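Local coordinates for protein glutathione S-transferase (Acinetobacter baumannii, PDB 4MP4) that probably conjugates glutathione to electrophilic substrates, at residues Leu17-Phe22 with Arg119-Ile124; Val113-Glu118 with Gln175-Asn180. All coordinates share one frame; numbering follows the deposited sequence.

How the contacts relate
From the N terminus, the chain runs through strand 8-13 into 17-22, where helix 19-30 begins. It then completes the four-stranded sheet and enters the helical half before 119-124 returns to 17-22 and closes the long loop of contact 1. Contact 2 starts inside that loop, at helix 113-118, and closes beyond it at 175-180, the end of helix 165-178, so the two loops cross rather than nest. Helix 113-118 leads directly into 119-124, and Arg119 O lies 2.8 Å from Arg176 NE, probably hydrogen-bonded. Contact 1 thus joins the thioredoxin-like domain to the helical domain, while contact 2 ties two helices within the latter.

Contact 1: Leu17-Phe22 with Arg119-Ile124; sequences LSPYAF and RPTDVI
Leu17 O receives the hydroxyl of Thr121, a hydrogen bond modelled at 2.5 Å to OG1; the bond is plausible, but so short a value is doubtful as an exact length. Thr121 CG2 also lies close to this carbonyl, 3.4 Å from Leu17 O. A chi1 of 56° sets OG1 between the backbone N and the carbonyl carbon of Thr121 and sends it out to meet Leu17. Threonine suits the place because one short, branched side chain offers both a donor and a methyl: CG2 also comes within 4.2 Å of Pro19 CD, the two side chains meeting at about a right angle.

On the other branch of the contact, Leu17 lies across Asp122. Its methyl CD1 approaches the carboxylate, 3.5 Å from Asp122 OD2, an apolar group beside a charged one where both residues are partly exposed.

This is an interface between the two domains of the glutathione S-transferase fold. Residues 17-22 enter the first helix of the thioredoxin-like domain, whose start borders the glutathione site in many relatives, and 119-124 belongs to the all-helical domain. Ser18 is the N-cap of helix 19-30: its OG accepts from Ala21 N at 3.1 Å with an N-H...acceptor angle of 169°, and more weakly from Tyr20 N. The carboxylate of Asp13 accepts from the backbone N of both Leu17 and Ser18. Arg208 of helix 199-215 also packs against Leu17, and Leu172 of helix 165-178 touches Pro19.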
loop_
_atom_site.group_PDB
_atom_site.type_symbol
_atom_site.label_atom_id
_atom_site.label_comp_id
_atom_site.label_asym_id
_atom_site.label_seq_id
_atom_site.Cartn_x
_atom_site.Cartn_y
_atom_site.Cartn_z
ATOM N N LEU A 17 -15.155 11.674 -4.721
ATOM C CA LEU A 17 -14.037 11.707 -5.656
ATOM C C LEU A 17 -12.970 10.673 -5.325
ATOM O O LEU A 17 -12.083 10.422 -6.132
ATOM C CB LEU A 17 -13.378 13.088 -5.656
ATOM C CG LEU A 17 -14.216 14.298 -6.071
ATOM C CD1 LEU A 17 -13.340 15.518 -6.123
ATOM C CD2 LEU A 17 -14.897 14.065 -7.425
ATOM N N SER A 18 -13.046 10.085 -4.137
ATOM C CA SER A 18 -12.014 9.168 -3.678
ATOM C C SER A 18 -11.989 7.857 -4.457
ATOM O O SER A 18 -12.995 7.165 -4.542
ATOM C CB SER A 18 -12.194 8.863 -2.190
ATOM O OG SER A 18 -11.339 7.808 -1.797
ATOM N N PRO A 19 -10.826 7.503 -5.017
ATOM C CA PRO A 19 -10.702 6.230 -5.734
ATOM C C PRO A 19 -10.667 5.018 -4.772
ATOM O O PRO A 19 -11.058 3.915 -5.157
ATOM C CB PRO A 19 -9.367 6.386 -6.473
ATOM C CG PRO A 19 -8.559 7.287 -5.545
ATOM C CD PRO A 19 -9.562 8.268 -4.998
ATOM N N TYR A 20 -10.214 5.221 -3.538
ATOM C CA TYR A 20 -10.150 4.114 -2.578
ATOM C C TYR A 20 -11.497 3.845 -1.908
ATOM O O TYR A 20 -11.819 2.696 -1.635
ATOM C CB TYR A 20 -9.013 4.334 -1.567
ATOM C CG TYR A 20 -7.798 4.835 -2.295
ATOM C CD1 TYR A 20 -7.133 4.024 -3.212
ATOM C CD2 TYR A 20 -7.362 6.141 -2.131
ATOM C CE1 TYR A 20 -6.053 4.499 -3.926
ATOM C CE2 TYR A 20 -6.282 6.625 -2.840
ATOM C CZ TYR A 20 -5.631 5.803 -3.733
ATOM O OH TYR A 20 -4.571 6.294 -4.443
ATOM N N ALA A 21 -12.285 4.897 -1.676
ATOM C CA ALA A 21 -13.662 4.725 -1.206
ATOM C C ALA A 21 -14.439 3.996 -2.284
ATOM O O ALA A 21 -15.197 3.067 -1.996
ATOM C CB ALA A 21 -14.329 6.069 -0.905
ATOM N N PHE A 22 -14.255 4.439 -3.527
ATOM C CA PHE A 22 -14.841 3.755 -4.671
ATOM C C PHE A 22 -14.547 2.247 -4.622
ATOM O O PHE A 22 -15.445 1.414 -4.742
ATOM C CB PHE A 22 -14.325 4.386 -5.964
ATOM C CG PHE A 22 -14.451 3.508 -7.180
ATOM C CD1 PHE A 22 -15.673 3.350 -7.814
ATOM C CD2 PHE A 22 -13.342 2.860 -7.703
ATOM C CE1 PHE A 22 -15.788 2.560 -8.954
ATOM C CE2 PHE A 22 -13.454 2.059 -8.834
ATOM C CZ PHE A 22 -14.678 1.914 -9.465
ATOM N N ARG A 119 -3.629 14.001 -12.971
ATOM C CA ARG A 119 -4.937 13.599 -13.457
ATOM C C ARG A 119 -5.761 13.084 -12.293
ATOM O O ARG A 119 -6.005 11.876 -12.184
ATOM C CB ARG A 119 -4.816 12.519 -14.541
ATOM C CG ARG A 119 -4.088 12.958 -15.820
ATOM C CD ARG A 119 -4.949 13.924 -16.634
ATOM N NE ARG A 119 -4.365 14.267 -17.926
ATOM C CZ ARG A 119 -3.696 15.393 -18.172
ATOM N NH1 ARG A 119 -3.512 16.288 -17.207
ATOM N NH2 ARG A 119 -3.209 15.620 -19.386
ATOM N N PRO A 120 -6.189 14.001 -11.405
ATOM C CA PRO A 120 -6.966 13.588 -10.227
ATOM C C PRO A 120 -8.339 13.094 -10.665
ATOM O O PRO A 120 -8.714 13.339 -11.818
ATOM C CB PRO A 120 -7.062 14.877 -9.395
ATOM C CG PRO A 120 -6.923 15.981 -10.398
ATOM C CD PRO A 120 -5.980 15.460 -11.461
ATOM N N THR A 121 -9.078 12.414 -9.793
ATOM C CA THR A 121 -10.375 11.853 -10.202
ATOM C C THR A 121 -11.412 12.902 -10.646
ATOM O O THR A 121 -12.418 12.567 -11.256
ATOM C CB THR A 121 -10.978 11.003 -9.116
ATOM O OG1 THR A 121 -11.083 11.786 -7.920
ATOM C CG2 THR A 121 -10.113 9.767 -8.866
ATOM N N ASP A 122 -11.147 14.163 -10.332
ATOM C CA ASP A 122 -11.888 15.309 -10.854
ATOM C C ASP A 122 -12.040 15.231 -12.380
ATOM O O ASP A 122 -13.081 15.593 -12.925
ATOM C CB ASP A 122 -11.150 16.611 -10.478
ATOM C CG ASP A 122 -10.877 16.717 -8.992
ATOM O OD1 ASP A 122 -10.004 15.981 -8.469
ATOM O OD2 ASP A 122 -11.536 17.547 -8.331
ATOM N N VAL A 123 -11.001 14.762 -13.072
ATOM C CA VAL A 123 -11.054 14.664 -14.533
ATOM C C VAL A 123 -12.040 13.595 -15.024
ATOM O O VAL A 123 -12.646 13.750 -16.097
ATOM C CB VAL A 123 -9.652 14.486 -15.172
ATOM C CG1 VAL A 123 -8.672 15.466 -14.544
ATOM C CG2 VAL A 123 -9.148 13.060 -15.038
ATOM N N ILE A 124 -12.238 12.547 -14.221
ATOM C CA ILE A 124 -13.217 11.500 -14.527
ATOM C C ILE A 124 -14.650 11.958 -14.240
ATOM O O ILE A 124 -15.566 11.670 -15.006
ATOM C CB ILE A 124 -12.944 10.201 -13.711
ATOM C CG1 ILE A 124 -11.559 9.639 -14.029
ATOM C CG2 ILE A 124 -14.046 9.157 -13.930
ATOM C CD1 ILE A 124 -11.121 8.551 -13.073
#

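Contact 2: Val113-Glu118 with Gln175-Asn180; sequences VALRTE and QRLIQN
The guanidinium of Arg176 lies flat beneath the aliphatic stem of Arg116, with Arg116 CG 3.8 Å above its plane and over its centre. Arg116 CA covers this group as well, so one face of a charged, buried residue rests on carbon. The two guanidinium planes are turned 88° apart. Their nearest nitrogens, Arg116 NE and Arg176 NH1, stay 5.9 Å from each other, which probably eases the repulsion of like charges.

Each arginine owes its course to a bend at chi3. In Arg116 a chi3 of -76° turns the tip away from the neighbouring helix, and NH1 bonds to Asp111 O, just before helix 113-118. In Arg176 the head instead reaches the end of that helix: NE donates to Arg119 O, its principal partner, while NH2 makes a weak hydrogen bond to Arg116 O, 3.4 Å long with an N-H...acceptor angle of 130°. A long side chain with several N-H groups suits this place, since carbonyls near a helix C terminus lack backbone N-H groups further along to bond to them, and a positive charge would probably be welcome at that end.

Both helices belong to the all-helical C-terminal domain of the glutathione S-transferase fold, where the short helix 113-118 packs beside the last turn of helix 165-178. Beside the arginines, the contact is closed by leucines crossing at about a right angle, methyl against methyl, with Leu115 CD1 3.7 Å from Leu177 CD2. Leu115 holds CG anti to its backbone N, carrying a branch across to its partner. Helix 135-151 lies against this apolar corner, Ala140 and Leu144 touching Leu115, and Phe145 touching Leu177.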
loop_
_atom_site.group_PDB
_atom_site.type_symbol
_atom_site.label_atom_id
_atom_site.label_comp_id
_atom_site.label_asym_id
_atom_site.label_seq_id
_atom_site.Cartn_x
_atom_site.Cartn_y
_atom_site.Cartn_z
ATOM N N VAL A 113 2.855 8.230 -9.231
ATOM C CA VAL A 113 2.604 9.471 -8.497
ATOM C C VAL A 113 2.294 10.654 -9.417
ATOM O O VAL A 113 1.355 11.416 -9.164
ATOM C CB VAL A 113 3.809 9.841 -7.558
ATOM C CG1 VAL A 113 3.515 11.093 -6.734
ATOM C CG2 VAL A 113 4.152 8.689 -6.632
ATOM N N ALA A 114 3.073 10.815 -10.481
ATOM C CA ALA A 114 2.845 11.941 -11.383
ATOM C C ALA A 114 1.449 11.889 -12.018
ATOM O O ALA A 114 0.755 12.913 -12.129
ATOM C CB ALA A 114 3.923 12.005 -12.441
ATOM N N LEU A 115 1.043 10.683 -12.407
ATOM C CA LEU A 115 -0.253 10.453 -13.041
ATOM C C LEU A 115 -1.430 10.793 -12.126
ATOM O O LEU A 115 -2.359 11.517 -12.525
ATOM C CB LEU A 115 -0.351 9.002 -13.505
ATOM C CG LEU A 115 -1.621 8.581 -14.232
ATOM C CD1 LEU A 115 -1.884 9.519 -15.401
ATOM C CD2 LEU A 115 -1.506 7.124 -14.690
ATOM N N ARG A 116 -1.388 10.274 -10.902
ATOM C CA ARG A 116 -2.425 10.568 -9.914
ATOM C C ARG A 116 -2.486 12.063 -9.600
ATOM O O ARG A 116 -3.561 12.635 -9.479
ATOM C CB ARG A 116 -2.217 9.746 -8.642
ATOM C CG ARG A 116 -2.533 8.267 -8.830
ATOM C CD ARG A 116 -2.383 7.472 -7.535
ATOM N NE ARG A 116 -0.983 7.234 -7.195
ATOM C CZ ARG A 116 -0.425 7.553 -6.028
ATOM N NH1 ARG A 116 0.857 7.301 -5.823
ATOM N NH2 ARG A 116 -1.142 8.120 -5.061
ATOM N N THR A 117 -1.327 12.694 -9.493
ATOM C CA THR A 117 -1.260 14.120 -9.199
ATOM C C THR A 117 -1.789 14.976 -10.362
ATOM O O THR A 117 -2.522 15.926 -10.143
ATOM C CB THR A 117 0.185 14.542 -8.882
ATOM O OG1 THR A 117 0.654 13.811 -7.751
ATOM C CG2 THR A 117 0.263 16.010 -8.573
ATOM N N GLU A 118 -1.423 14.624 -11.591
ATOM C CA GLU A 118 -1.711 15.466 -12.752
ATOM C C GLU A 118 -3.060 15.133 -13.375
ATOM O O GLU A 118 -3.563 15.867 -14.229
ATOM C CB GLU A 118 -0.580 15.344 -13.800
ATOM C CG GLU A 118 0.778 15.911 -13.311
ATOM C CD GLU A 118 1.954 15.647 -14.256
ATOM O OE1 GLU A 118 1.785 15.701 -15.492
ATOM O OE2 GLU A 118 3.065 15.383 -13.752
ATOM N N GLN A 175 -8.986 5.412 -16.634
ATOM C CA GLN A 175 -10.021 6.399 -16.866
ATOM C C GLN A 175 -9.524 7.814 -16.600
ATOM O O GLN A 175 -10.020 8.767 -17.200
ATOM C CB GLN A 175 -11.267 6.091 -16.027
ATOM C CG GLN A 175 -12.219 5.046 -16.662
ATOM C CD GLN A 175 -12.999 5.593 -17.863
ATOM O OE1 GLN A 175 -12.426 6.179 -18.780
ATOM N NE2 GLN A 175 -14.308 5.410 -17.848
ATOM N N ARG A 176 -8.538 7.941 -15.718
ATOM C CA ARG A 176 -7.915 9.230 -15.437
ATOM C C ARG A 176 -7.349 9.800 -16.725
ATOM O O ARG A 176 -7.332 11.007 -16.937
ATOM C CB ARG A 176 -6.784 9.091 -14.395
ATOM C CG ARG A 176 -7.227 8.488 -13.089
ATOM C CD ARG A 176 -6.061 8.190 -12.137
ATOM N NE ARG A 176 -5.948 9.297 -11.207
ATOM C CZ ARG A 176 -6.142 9.212 -9.903
ATOM N NH1 ARG A 176 -6.399 8.048 -9.344
ATOM N NH2 ARG A 176 -6.042 10.301 -9.163
ATOM N N LEU A 177 -6.905 8.913 -17.599
ATOM C CA LEU A 177 -6.315 9.316 -18.860
ATOM C C LEU A 177 -7.376 9.430 -19.949
ATOM O O LEU A 177 -7.437 10.415 -20.691
ATOM C CB LEU A 177 -5.267 8.288 -19.262
ATOM C CG LEU A 177 -3.965 8.340 -18.474
ATOM C CD1 LEU A 177 -3.138 7.093 -18.750
ATOM C CD2 LEU A 177 -3.194 9.606 -18.860
ATOM N N ILE A 178 -8.214 8.409 -20.038
ATOM C CA ILE A 178 -9.229 8.338 -21.076
ATOM C C ILE A 178 -10.203 9.516 -21.001
ATOM O O ILE A 178 -10.425 10.219 -21.990
ATOM C CB ILE A 178 -9.992 7.008 -20.991
ATOM C CG1 ILE A 178 -9.029 5.844 -21.285
ATOM C CG2 ILE A 178 -11.160 7.007 -21.951
ATOM C CD1 ILE A 178 -9.487 4.508 -20.772
ATOM N N GLN A 179 -10.744 9.750 -19.814
ATOM C CA GLN A 179 -11.778 10.757 -19.644
ATOM C C GLN A 179 -11.235 12.165 -19.794
ATOM O O GLN A 179 -12.002 13.105 -20.021
ATOM C CB GLN A 179 -12.469 10.586 -18.290
ATOM C CG GLN A 179 -13.165 9.257 -18.173
ATOM C CD GLN A 179 -14.179 9.106 -19.286
ATOM O OE1 GLN A 179 -14.828 10.074 -19.644
ATOM N NE2 GLN A 179 -14.286 7.915 -19.865
ATOM N N ASN A 180 -9.914 12.303 -19.675
ATOM C CA ASN A 180 -9.273 13.602 -19.802
ATOM C C ASN A 180 -8.858 13.922 -21.232
ATOM O O ASN A 180 -8.524 15.058 -21.545
ATOM C CB ASN A 180 -8.090 13.718 -18.845
ATOM C CG ASN A 180 -7.616 15.161 -18.663
ATOM O OD1 ASN A 180 -8.137 15.907 -17.825
ATOM N ND2 ASN A 180 -6.627 15.553 -19.442
#